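Local structure of type I modular polyketide synthase (Streptomyces albus subsp. albus, 6IYT) at residues G224-D230 and F337-G343; Y348-N352 and Y365-N369; Q233-L237 and L334-V338; S143-A147 and S194-V198; L241-L246 and L327-I331. The protein probably loads an extender unit, likely ethylmalonyl from its coenzyme A thioester, onto the assembly line that builds the polyether salinomycin, through its acyltransferase domain. All blocks are in the same frame, centred on the assembly; numbering follows the deposited sequence.

Contacts 1, 3 and 5 run along one element, helix 228-245: contact 1 at its start, contact 3 in its middle, contact 5 at its far end. Contacts 1 and 3 share Phe-337 and Val-338 and have centres about 11 Å apart. Contact 1, partly exposed, relies on backbone groups, a carboxylate and a water; contact 3 is apolar packing with a stacked amide; contact 5 is a mostly buried leucine cluster edged by a salt bridge. Contact 2 ties a loop to helix 363-371, which touches contacts 1, 3 and 5 through Trp-366 and Phe-367. Contact 4, well buried and some 32 Å from contact 5 between centres, packs segments of two other helices by van der Waals contact alone.

Contact 1: G224-D230 and F337-G343; sequences GALSLGD and FVEPREG
Arg-341 lays its guanidinium over the backbone of Ser-227, whose N sits 3.5 Å above the guanidinium plane, over its centre. The side chain bends at chi2 (-94°), which turns NE back to Gly-224: Arg-341 NE donates to Gly-224 O at 2.8 Å, with the oxygen only 4° out of the guanidinium plane. The backbone of the same residue adds a second bond, Arg-341 N to Ala-225 O at 2.9 Å, lying in the carbonyl plane. Further along, Glu-339 N reaches Asp-230 OD2 at 3.0 Å from above the carboxylate plane, while Asp-230 OD1 faces the edge of the Phe-337 ring, 3.6 Å from CD1. One water completes the polar seam: it accepts from Ser-227 N and donates to Asp-230 OD2 and Glu-339 O. Ser-227 is the N-cap of helix 228-245, its OG accepting from Asp-230 N. The Leu-226 and Val-338 side chains cross at about a right angle, CD2 of the leucine only 3.3 Å from CG1 of the valine, a tight approach. The contact thus fastens the loop between helix 328-334 and strand 347-348 to the start of helix 228-245. With a backbone N-H and a water both donating to OD2, the negative charge of Asp-230 is probably stabilised.

Contact 2: Y348-N352 and Y365-N369; sequences YSTVN and YWFEN
Ser-349 OG and Tyr-365 OH meet at 2.6 Å, the serine donating and lying in the plane of the tyrosine ring at its edge. Val-351 packs beside this bond with two branches: CG2 rests 3.3 Å from Tyr-365 OH and 3.6 Å from Asn-369 CA, while CG1 lies 3.7 Å from Glu-368 CB, so the valine spans one helical turn. Asn-352 brings ND2 to the ring edge, with its amide plane 69° from the ring.

The next shell sets the serine. Ser-349 OG, anti to the backbone N (chi1 176°), also accepts from Val-351 N at 3.0 Å and from Asn-352 N at 3.2 Å, forming an ST turn and an ST motif. Asn-352 OD1 in turn bonds Glu-354 N. One shell further out, Glu-216 of helix 215-223 bonds Tyr-365 OH and Asn-369 ND2 through OE2 and Thr-350 N through OE1; Asn-369 ND2 also bonds Ser-213 O, in what may be the nucleophile elbow of the acyltransferase fold, and its OD1 bonds Arg-238.

Ser-349 OG is thus gripped by three bonds, which probably fixes its rotation. Tyr-365 OH is held where it also bonds Glu-216 OE2; together with Asn-369 ND2 this probably favours a charged carboxylate there.

Contact 3: Q233-L237 and L334-V338; sequences QVVVL and LLSFV
Within the acyltransferase domain, a type I beta turn from Leu-335 to Val-338, just beyond helix 328-334, packs on the middle of helix 228-245, and the Phe-337 ring is its centrepiece. Gln-233 covers one face of that ring: CD stands 3.5 Å above the plane over the centre, and the amide is stacked with its plane 13° from the ring. The conformation explains the fit, since Gln-233 has CG anti to the backbone N (chi1 -168°) and an extended chain beyond it, which carries CB and CG past the CZ end before the amide spreads over the ring. OE1 then lies nearer the CE1 side and NE2 nearer CE2.

The opposite face is covered from within the turn by Val-338 CG2, offset toward the rim. That same methyl meets Val-234 CG2 at 3.6 Å, the two valines crossing at about a right angle. Val-234 CG2 also lies 3.9 Å from Phe-337 CZ. Phe-337 places CG between its own N and carbonyl carbon (chi1 66°), a rotamer that carries the ring toward helix 228-245, its CZ end reaching Gln-233 and Val-234. In Leu-335, CD1 lies against both Val-234 CG1 and Trp-366 of helix 363-371, while CD2 approaches Val-234 CA. At the other end Leu-237 CB meets Leu-334 CG, and Leu-237 CD1 lies 3.6 Å from Leu-334 O.

Contact 4: S143-A147 and S194-V198; sequences SPVFA and SLAAV
The backbones of helices 144-158 and 181-200 draw nearest, within the two segments, at Phe-146 and Ser-194, whose CA atoms are 5.8 Å apart. This is helix-helix packing inside the acyltransferase domain, and it is made of van der Waals contacts, mostly between carbons. Phe-146 supplies the larger part: with CG anti to the backbone N (chi1 -179°), its ring extends to the neighbouring helix, and Phe-146 CE1 fits between Ser-194 CB at 3.5 Å and Leu-195 CD2 at 3.6 Å. Leu-195 and the ring approach at a slant, while Leu-195 N lies in the ring plane at the edge. Nearer the root of the side chain, Phe-146 CB meets Val-198 CG2 at 3.9 Å, one turn on from Ser-194. Leu-139 and Leu-140 of helix 137-142 also touch the ring.

The polar ends of the serines are used within their own surroundings. Ser-143 is the N-cap of helix 144-158, its OG accepting from Phe-146 N at 3.2 Å and also bonding Leu-36 O; Ser-194 OG bonds Thr-190 O, leaving its CB to face the ring. On the flank, Val-145 sends one branch across to the other backbone, where its CG1 ends 3.5 Å from Ala-197 O.

Contact 5: L241-L246 and L327-I331; sequences LFADEL and LHERI
The Arg-330 guanidinium carries Leu-241 CD1 on one face, 3.5 Å above the plane and offset toward the rim, and takes Glu-245 OE2 in plane at its edge. A single carboxylate oxygen serves both terminal nitrogens: Arg-330 NH2 donates to Glu-245 OE2 at 3.1 Å, and NH1 makes a weak bond of the same length. The carboxylate and guanidinium planes are 69° apart, and NH2 reaches OE2 from above the carboxylate plane, so this salt bridge is forked and end-on rather than the flat paired kind. Bends at chi3 of Arg-330 (80°) and chi2 of Glu-245 (-76°) fold the two chains together over the leucines. The other flat group, the Phe-242 ring, meets Leu-327 CD1 at 4.1 Å from its CE1 in an oblique approach.

Next to the ion pair, Leu-327 enters among the side chains at the end of helix 228-245 and just beyond; Leu-327 CD1 lies 4.0 Å from Leu-246 CG, the two side chains tip to tip, while Leu-327 CD2 touches the CB of Glu-245. Leu-241 CD2 packs on Ile-331 CG1 at 3.5 Å. Cys-370 of helix 363-371 touches both Phe-242 and Ile-331, extending the apolar layer.

The contact therefore joins the end of helix 228-245 to the start of helix 328-334 by an apolar interior with a charged rim. With one oxygen shared, one of its two bonds weak and the approach off the carboxylate plane, the bridge is probably of moderate strength.

Contact 1: G224-D230 and F337-G343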
# COMPACT_ATOMS: atom_id res chain seq x y z
N GLY A 224 -14.90 0.20 6.95
CA GLY A 224 -16.26 0.67 7.21
C GLY A 224 -16.47 1.29 8.60
O GLY A 224 -17.62 1.62 8.98
N ALA A 225 -15.37 1.55 9.32
CA ALA A 225 -15.46 2.15 10.62
C ALA A 225 -15.91 3.62 10.48
O ALA A 225 -16.56 4.17 11.38
CB ALA A 225 -14.13 2.07 11.34
N LEU A 226 -15.50 4.26 9.39
CA LEU A 226 -16.06 5.56 9.05
C LEU A 226 -16.77 5.44 7.73
O LEU A 226 -16.29 4.75 6.85
CB LEU A 226 -14.97 6.61 8.93
CG LEU A 226 -14.25 7.04 10.21
CD1 LEU A 226 -13.12 7.99 9.86
CD2 LEU A 226 -15.23 7.68 11.16
N SER A 227 -17.81 6.23 7.53
CA SER A 227 -18.38 6.37 6.21
C SER A 227 -17.32 6.98 5.29
O SER A 227 -16.41 7.68 5.74
CB SER A 227 -19.65 7.25 6.27
OG SER A 227 -19.33 8.61 6.52
N LEU A 228 -17.45 6.75 3.99
CA LEU A 228 -16.60 7.43 3.03
C LEU A 228 -16.61 8.94 3.20
O LEU A 228 -15.56 9.60 3.13
CB LEU A 228 -17.06 7.11 1.64
CG LEU A 228 -16.03 6.79 0.60
CD1 LEU A 228 -14.96 5.83 1.14
CD2 LEU A 228 -16.77 6.17 -0.59
N GLY A 229 -17.81 9.51 3.37
CA GLY A 229 -17.94 10.95 3.60
C GLY A 229 -17.16 11.44 4.80
O GLY A 229 -16.49 12.45 4.73
N ASP A 230 -17.35 10.76 5.95
CA ASP A 230 -16.69 11.18 7.19
C ASP A 230 -15.18 11.05 7.06
O ASP A 230 -14.46 11.95 7.44
CB ASP A 230 -17.17 10.37 8.40
CG ASP A 230 -18.50 10.90 9.01
OD1 ASP A 230 -19.04 11.94 8.54
OD2 ASP A 230 -18.99 10.25 9.97
N PHE A 337 -17.90 16.28 14.00
CA PHE A 337 -18.96 15.67 13.16
C PHE A 337 -18.88 14.15 13.06
O PHE A 337 -19.82 13.50 12.60
CB PHE A 337 -18.94 16.27 11.76
CG PHE A 337 -17.68 15.94 10.98
CD1 PHE A 337 -17.55 14.72 10.32
CD2 PHE A 337 -16.60 16.79 11.01
CE1 PHE A 337 -16.39 14.41 9.63
CE2 PHE A 337 -15.42 16.47 10.33
CZ PHE A 337 -15.31 15.25 9.69
N VAL A 338 -17.69 13.60 13.29
CA VAL A 338 -17.43 12.20 12.95
C VAL A 338 -18.38 11.25 13.67
O VAL A 338 -18.67 11.42 14.83
CB VAL A 338 -15.97 11.80 13.27
CG1 VAL A 338 -15.78 10.32 13.03
CG2 VAL A 338 -15.03 12.58 12.40
N GLU A 339 -18.91 10.28 12.93
CA GLU A 339 -19.77 9.25 13.51
C GLU A 339 -19.19 7.87 13.26
O GLU A 339 -19.64 7.14 12.34
CB GLU A 339 -21.16 9.33 12.91
CG GLU A 339 -21.84 10.64 13.18
CD GLU A 339 -22.33 10.78 14.63
OE1 GLU A 339 -22.21 9.82 15.39
OE2 GLU A 339 -22.84 11.86 14.98
N PRO A 340 -18.20 7.50 14.05
CA PRO A 340 -17.59 6.18 13.91
C PRO A 340 -18.55 5.07 14.27
O PRO A 340 -19.48 5.28 15.07
CB PRO A 340 -16.43 6.22 14.90
CG PRO A 340 -16.85 7.22 15.94
CD PRO A 340 -17.64 8.25 15.19
N ARG A 341 -18.29 3.89 13.75
CA ARG A 341 -19.12 2.72 14.03
C ARG A 341 -18.32 1.44 13.89
O ARG A 341 -17.22 1.43 13.30
CB ARG A 341 -20.37 2.70 13.14
CG ARG A 341 -20.09 2.46 11.65
CD ARG A 341 -19.97 3.76 10.88
NE ARG A 341 -19.60 3.50 9.49
CZ ARG A 341 -20.34 3.86 8.45
NH1 ARG A 341 -21.32 4.72 8.61
NH2 ARG A 341 -19.99 3.49 7.24
N GLU A 342 -18.88 0.34 14.41
CA GLU A 342 -18.20 -0.94 14.36
C GLU A 342 -18.11 -1.41 12.90
O GLU A 342 -19.08 -1.25 12.12
CB GLU A 342 -18.90 -1.99 15.32
CG GLU A 342 -18.91 -1.56 16.80
CD GLU A 342 -19.37 -2.64 17.83
OE1 GLU A 342 -19.58 -2.27 19.00
OE2 GLU A 342 -19.41 -3.82 17.52
N GLY A 343 -16.88 -1.71 12.46
CA GLY A 343 -16.59 -1.96 11.03
C GLY A 343 -16.75 -3.44 10.66
O GLY A 343 -17.17 -4.26 11.50
O HOH W 1 -18.85 7.52 9.78

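Contact 2: Y348-N352 and Y365-N369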
# COMPACT_ATOMS: atom_id res chain seq x y z
N TYR A 348 -6.34 -2.50 13.73
CA TYR A 348 -5.27 -2.60 14.71
C TYR A 348 -4.61 -1.23 14.86
O TYR A 348 -3.83 -0.82 14.03
CB TYR A 348 -4.22 -3.66 14.29
CG TYR A 348 -4.57 -5.09 14.65
CD1 TYR A 348 -5.64 -5.71 14.08
CD2 TYR A 348 -3.77 -5.82 15.50
CE1 TYR A 348 -5.97 -7.02 14.42
CE2 TYR A 348 -4.04 -7.14 15.77
CZ TYR A 348 -5.13 -7.75 15.19
OH TYR A 348 -5.40 -9.09 15.44
N SER A 349 -4.95 -0.53 15.92
CA SER A 349 -4.52 0.86 16.07
C SER A 349 -3.03 0.94 16.29
O SER A 349 -2.49 0.25 17.17
CB SER A 349 -5.23 1.52 17.26
OG SER A 349 -4.74 2.82 17.44
N THR A 350 -2.37 1.84 15.54
CA THR A 350 -0.96 2.20 15.79
C THR A 350 -0.83 3.45 16.67
O THR A 350 0.28 3.95 16.91
CB THR A 350 -0.25 2.44 14.49
OG1 THR A 350 -0.95 3.47 13.75
CG2 THR A 350 -0.23 1.17 13.69
N VAL A 351 -1.96 3.87 17.23
CA VAL A 351 -2.00 4.95 18.18
C VAL A 351 -1.97 4.42 19.60
O VAL A 351 -1.17 4.86 20.40
CB VAL A 351 -3.28 5.78 17.98
CG1 VAL A 351 -3.35 6.93 18.95
CG2 VAL A 351 -3.36 6.26 16.55
N ASN A 352 -2.81 3.43 19.91
CA ASN A 352 -2.90 2.92 21.29
C ASN A 352 -2.64 1.42 21.41
O ASN A 352 -2.71 0.87 22.50
CB ASN A 352 -4.23 3.29 21.93
CG ASN A 352 -5.42 2.74 21.17
OD1 ASN A 352 -5.33 1.72 20.51
ND2 ASN A 352 -6.53 3.47 21.23
N TYR A 365 -9.90 10.50 19.21
CA TYR A 365 -9.00 9.53 18.54
C TYR A 365 -8.18 10.17 17.44
O TYR A 365 -7.00 9.94 17.35
CB TYR A 365 -9.77 8.37 17.98
CG TYR A 365 -8.87 7.30 17.45
CD1 TYR A 365 -8.31 6.35 18.30
CD2 TYR A 365 -8.48 7.31 16.12
CE1 TYR A 365 -7.40 5.42 17.82
CE2 TYR A 365 -7.52 6.43 15.65
CZ TYR A 365 -7.09 5.41 16.47
OH TYR A 365 -6.12 4.57 16.02
N TRP A 366 -8.80 10.99 16.60
CA TRP A 366 -8.10 11.59 15.50
C TRP A 366 -7.10 12.66 15.94
O TRP A 366 -6.03 12.78 15.35
CB TRP A 366 -9.04 12.11 14.45
CG TRP A 366 -9.81 11.02 13.78
CD1 TRP A 366 -11.15 10.76 13.92
CD2 TRP A 366 -9.26 9.92 13.04
NE1 TRP A 366 -11.46 9.58 13.32
CE2 TRP A 366 -10.32 9.01 12.81
CE3 TRP A 366 -7.97 9.56 12.67
CZ2 TRP A 366 -10.14 7.82 12.15
CZ3 TRP A 366 -7.78 8.37 11.97
CH2 TRP A 366 -8.86 7.52 11.70
N PHE A 367 -7.33 13.25 17.12
CA PHE A 367 -6.29 14.04 17.74
C PHE A 367 -5.11 13.17 18.18
O PHE A 367 -3.98 13.46 17.86
CB PHE A 367 -6.79 14.83 18.93
CG PHE A 367 -5.68 15.55 19.65
CD1 PHE A 367 -5.08 16.65 19.06
CD2 PHE A 367 -5.12 15.02 20.78
CE1 PHE A 367 -3.96 17.25 19.65
CE2 PHE A 367 -4.04 15.64 21.42
CZ PHE A 367 -3.46 16.75 20.84
N GLU A 368 -5.38 12.09 18.91
CA GLU A 368 -4.31 11.20 19.36
C GLU A 368 -3.55 10.63 18.17
O GLU A 368 -2.32 10.50 18.20
CB GLU A 368 -4.89 10.06 20.20
CG GLU A 368 -5.48 10.50 21.54
CD GLU A 368 -4.45 11.09 22.47
OE1 GLU A 368 -3.40 10.42 22.70
OE2 GLU A 368 -4.71 12.20 23.03
N ASN A 369 -4.27 10.30 17.10
CA ASN A 369 -3.63 9.77 15.89
C ASN A 369 -2.56 10.72 15.32
O ASN A 369 -1.50 10.26 14.89
CB ASN A 369 -4.68 9.45 14.85
CG ASN A 369 -4.11 9.24 13.47
OD1 ASN A 369 -3.96 10.21 12.69
ND2 ASN A 369 -3.90 8.00 13.12

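Contact 3: Q233-L237 and L334-V338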
# COMPACT_ATOMS: atom_id res chain seq x y z
N GLN A 233 -13.85 13.81 4.85
CA GLN A 233 -13.89 15.07 5.53
C GLN A 233 -12.81 15.20 6.60
O GLN A 233 -12.20 16.27 6.73
CB GLN A 233 -15.29 15.32 6.12
CG GLN A 233 -15.49 16.73 6.60
CD GLN A 233 -16.92 17.01 7.05
OE1 GLN A 233 -17.80 16.17 6.95
NE2 GLN A 233 -17.16 18.25 7.44
N VAL A 234 -12.48 14.10 7.29
CA VAL A 234 -11.39 14.11 8.25
C VAL A 234 -10.07 14.43 7.57
O VAL A 234 -9.31 15.30 8.04
CB VAL A 234 -11.25 12.80 9.03
CG1 VAL A 234 -10.02 12.82 9.86
CG2 VAL A 234 -12.46 12.55 9.92
N VAL A 235 -9.77 13.74 6.49
CA VAL A 235 -8.46 13.94 5.86
C VAL A 235 -8.34 15.33 5.22
O VAL A 235 -7.30 15.97 5.34
CB VAL A 235 -8.07 12.83 4.86
CG1 VAL A 235 -8.91 12.88 3.61
CG2 VAL A 235 -6.60 12.96 4.50
N VAL A 236 -9.44 15.86 4.69
CA VAL A 236 -9.44 17.19 4.11
C VAL A 236 -9.23 18.25 5.20
O VAL A 236 -8.36 19.08 5.10
CB VAL A 236 -10.74 17.50 3.34
CG1 VAL A 236 -10.81 19.00 2.97
CG2 VAL A 236 -10.82 16.66 2.07
N LEU A 237 -10.01 18.18 6.26
CA LEU A 237 -9.96 19.25 7.25
C LEU A 237 -8.68 19.22 8.05
O LEU A 237 -8.14 20.26 8.39
CB LEU A 237 -11.15 19.19 8.18
CG LEU A 237 -12.49 19.54 7.56
CD1 LEU A 237 -13.57 19.43 8.64
CD2 LEU A 237 -12.49 20.92 6.91
N LEU A 334 -13.02 20.83 14.81
CA LEU A 334 -13.07 20.57 13.36
C LEU A 334 -13.68 19.21 13.07
O LEU A 334 -14.42 19.04 12.11
CB LEU A 334 -11.66 20.60 12.80
CG LEU A 334 -11.21 21.45 11.63
CD1 LEU A 334 -12.20 22.52 11.18
CD2 LEU A 334 -9.85 22.07 11.95
N LEU A 335 -13.35 18.22 13.91
CA LEU A 335 -13.68 16.80 13.64
C LEU A 335 -14.83 16.27 14.49
O LEU A 335 -15.08 15.07 14.50
CB LEU A 335 -12.44 15.94 13.88
CG LEU A 335 -11.18 16.31 13.07
CD1 LEU A 335 -10.10 15.25 13.25
CD2 LEU A 335 -11.48 16.50 11.59
N SER A 336 -15.57 17.16 15.14
CA SER A 336 -16.65 16.74 16.05
C SER A 336 -17.83 16.07 15.30
O SER A 336 -18.64 15.37 15.90
CB SER A 336 -17.17 17.93 16.83
OG SER A 336 -17.64 18.95 15.94
N PHE A 337 -17.90 16.28 14.00
CA PHE A 337 -18.96 15.67 13.16
C PHE A 337 -18.88 14.15 13.06
O PHE A 337 -19.82 13.50 12.60
CB PHE A 337 -18.94 16.27 11.76
CG PHE A 337 -17.68 15.94 10.98
CD1 PHE A 337 -17.55 14.72 10.32
CD2 PHE A 337 -16.60 16.79 11.01
CE1 PHE A 337 -16.39 14.41 9.63
CE2 PHE A 337 -15.42 16.47 10.33
CZ PHE A 337 -15.31 15.25 9.69
N VAL A 338 -17.69 13.60 13.29
CA VAL A 338 -17.43 12.20 12.95
C VAL A 338 -18.38 11.25 13.67
O VAL A 338 -18.67 11.42 14.83
CB VAL A 338 -15.97 11.80 13.27
CG1 VAL A 338 -15.78 10.32 13.03
CG2 VAL A 338 -15.03 12.58 12.40

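Contact 4: S143-A147 and S194-V198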
# COMPACT_ATOMS: atom_id res chain seq x y z
N SER A 143 -7.63 0.54 -15.84
CA SER A 143 -8.42 -0.32 -14.92
C SER A 143 -9.76 0.30 -14.56
O SER A 143 -9.84 1.14 -13.67
CB SER A 143 -7.61 -0.60 -13.61
OG SER A 143 -8.38 -1.34 -12.68
N PRO A 144 -10.84 -0.26 -15.11
CA PRO A 144 -12.16 0.25 -14.78
C PRO A 144 -12.54 0.04 -13.32
O PRO A 144 -13.20 0.88 -12.75
CB PRO A 144 -13.08 -0.52 -15.71
CG PRO A 144 -12.25 -0.80 -16.92
CD PRO A 144 -10.81 -0.92 -16.44
N VAL A 145 -12.03 -1.04 -12.69
CA VAL A 145 -12.28 -1.30 -11.27
C VAL A 145 -11.65 -0.17 -10.42
O VAL A 145 -12.32 0.43 -9.54
CB VAL A 145 -11.65 -2.65 -10.82
CG1 VAL A 145 -11.53 -2.68 -9.31
CG2 VAL A 145 -12.49 -3.82 -11.31
N PHE A 146 -10.41 0.18 -10.73
CA PHE A 146 -9.72 1.26 -10.02
C PHE A 146 -10.42 2.59 -10.27
O PHE A 146 -10.68 3.34 -9.34
CB PHE A 146 -8.25 1.32 -10.43
CG PHE A 146 -7.46 2.40 -9.72
CD1 PHE A 146 -7.14 2.27 -8.38
CD2 PHE A 146 -7.08 3.54 -10.38
CE1 PHE A 146 -6.39 3.24 -7.74
CE2 PHE A 146 -6.31 4.49 -9.76
CZ PHE A 146 -5.93 4.32 -8.45
N ALA A 147 -10.73 2.88 -11.51
CA ALA A 147 -11.33 4.17 -11.85
C ALA A 147 -12.70 4.35 -11.18
O ALA A 147 -13.07 5.45 -10.77
CB ALA A 147 -11.44 4.30 -13.36
N SER A 194 -8.70 3.25 -3.15
CA SER A 194 -9.08 2.69 -4.45
C SER A 194 -8.20 1.52 -4.85
O SER A 194 -8.65 0.60 -5.55
CB SER A 194 -9.01 3.76 -5.54
OG SER A 194 -9.83 4.85 -5.22
N LEU A 195 -6.95 1.53 -4.40
CA LEU A 195 -6.06 0.40 -4.66
C LEU A 195 -6.51 -0.85 -3.93
O LEU A 195 -6.39 -1.95 -4.45
CB LEU A 195 -4.61 0.74 -4.31
CG LEU A 195 -3.86 1.71 -5.18
CD1 LEU A 195 -2.49 1.98 -4.57
CD2 LEU A 195 -3.69 1.21 -6.60
N ALA A 196 -7.19 -0.70 -2.81
CA ALA A 196 -7.72 -1.89 -2.10
C ALA A 196 -8.80 -2.61 -2.96
O ALA A 196 -8.88 -3.85 -2.98
CB ALA A 196 -8.26 -1.50 -0.77
N ALA A 197 -9.51 -1.85 -3.80
CA ALA A 197 -10.50 -2.43 -4.67
C ALA A 197 -9.90 -3.26 -5.81
O ALA A 197 -10.54 -4.16 -6.31
CB ALA A 197 -11.42 -1.36 -5.24
N VAL A 198 -8.67 -2.94 -6.22
CA VAL A 198 -7.98 -3.72 -7.23
C VAL A 198 -7.70 -5.12 -6.68
O VAL A 198 -7.95 -6.12 -7.33
CB VAL A 198 -6.67 -3.03 -7.67
CG1 VAL A 198 -5.82 -3.94 -8.53
CG2 VAL A 198 -6.97 -1.72 -8.38

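Contact 5: L241-L246 and L327-I331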
# COMPACT_ATOMS: atom_id res chain seq x y z
N LEU A 241 -5.83 22.13 8.14
CA LEU A 241 -5.38 22.78 9.42
C LEU A 241 -3.86 22.78 9.49
O LEU A 241 -3.22 23.79 9.82
CB LEU A 241 -5.94 22.07 10.63
CG LEU A 241 -5.52 22.63 11.97
CD1 LEU A 241 -5.99 24.05 12.14
CD2 LEU A 241 -6.03 21.74 13.09
N PHE A 242 -3.27 21.66 9.11
CA PHE A 242 -1.82 21.54 9.10
C PHE A 242 -1.18 22.49 8.09
O PHE A 242 -0.08 23.03 8.35
CB PHE A 242 -1.40 20.10 8.82
CG PHE A 242 -1.71 19.15 9.93
CD1 PHE A 242 -2.17 19.61 11.15
CD2 PHE A 242 -1.45 17.80 9.79
CE1 PHE A 242 -2.44 18.73 12.19
CE2 PHE A 242 -1.78 16.90 10.83
CZ PHE A 242 -2.19 17.39 12.04
N ALA A 243 -1.79 22.63 6.92
CA ALA A 243 -1.32 23.61 5.91
C ALA A 243 -1.34 25.03 6.50
O ALA A 243 -0.44 25.85 6.24
CB ALA A 243 -2.21 23.56 4.66
N ASP A 244 -2.40 25.32 7.20
CA ASP A 244 -2.56 26.62 7.83
C ASP A 244 -1.61 26.96 8.99
O ASP A 244 -1.25 28.11 9.17
CB ASP A 244 -4.01 26.87 8.24
CG ASP A 244 -4.95 26.94 7.04
OD1 ASP A 244 -4.46 27.25 5.97
OD2 ASP A 244 -6.14 26.72 7.17
N GLU A 245 -1.32 25.98 9.85
CA GLU A 245 -0.51 26.24 11.05
C GLU A 245 0.86 25.57 11.28
O GLU A 245 1.62 26.04 12.13
CB GLU A 245 -1.37 25.95 12.29
CG GLU A 245 -2.75 26.60 12.25
CD GLU A 245 -2.70 28.09 12.54
OE1 GLU A 245 -1.70 28.54 13.14
OE2 GLU A 245 -3.65 28.80 12.16
N LEU A 246 1.18 24.51 10.56
CA LEU A 246 2.42 23.81 10.77
C LEU A 246 3.44 23.84 9.61
O LEU A 246 4.57 23.50 9.80
CB LEU A 246 2.14 22.35 11.13
CG LEU A 246 1.35 22.07 12.40
CD1 LEU A 246 1.17 20.60 12.68
CD2 LEU A 246 2.07 22.73 13.57
N LEU A 327 -2.77 22.76 18.74
CA LEU A 327 -3.90 22.59 17.83
C LEU A 327 -5.01 21.72 18.38
O LEU A 327 -6.02 21.55 17.74
CB LEU A 327 -3.44 22.00 16.50
CG LEU A 327 -2.40 22.83 15.76
CD1 LEU A 327 -2.12 22.21 14.41
CD2 LEU A 327 -2.86 24.27 15.64
N HIS A 328 -4.83 21.20 19.58
CA HIS A 328 -5.74 20.23 20.17
C HIS A 328 -7.20 20.70 20.12
O HIS A 328 -8.08 19.98 19.65
CB HIS A 328 -5.33 19.99 21.60
CG HIS A 328 -6.01 18.84 22.25
ND1 HIS A 328 -5.67 18.40 23.51
CD2 HIS A 328 -7.03 18.06 21.84
CE1 HIS A 328 -6.41 17.36 23.83
NE2 HIS A 328 -7.27 17.16 22.84
N GLU A 329 -7.45 21.86 20.69
CA GLU A 329 -8.83 22.40 20.77
C GLU A 329 -9.47 22.56 19.38
O GLU A 329 -10.65 22.21 19.16
CB GLU A 329 -8.82 23.73 21.52
CG GLU A 329 -8.58 23.59 23.00
CD GLU A 329 -7.18 23.10 23.34
OE1 GLU A 329 -7.07 22.21 24.23
OE2 GLU A 329 -6.20 23.60 22.72
N ARG A 330 -8.70 23.08 18.45
CA ARG A 330 -9.18 23.26 17.08
C ARG A 330 -9.51 21.93 16.39
O ARG A 330 -10.46 21.82 15.65
CB ARG A 330 -8.19 24.09 16.26
CG ARG A 330 -8.18 25.53 16.67
CD ARG A 330 -6.99 26.28 16.13
NE ARG A 330 -7.17 26.67 14.75
CZ ARG A 330 -6.28 27.40 14.08
NH1 ARG A 330 -5.19 27.80 14.68
NH2 ARG A 330 -6.52 27.73 12.83
N ILE A 331 -8.68 20.93 16.65
CA ILE A 331 -8.89 19.63 16.03
C ILE A 331 -10.20 19.03 16.54
O ILE A 331 -11.00 18.52 15.75
CB ILE A 331 -7.70 18.68 16.27
CG1 ILE A 331 -6.50 19.13 15.42
CG2 ILE A 331 -8.09 17.25 15.96
CD1 ILE A 331 -5.15 18.62 15.93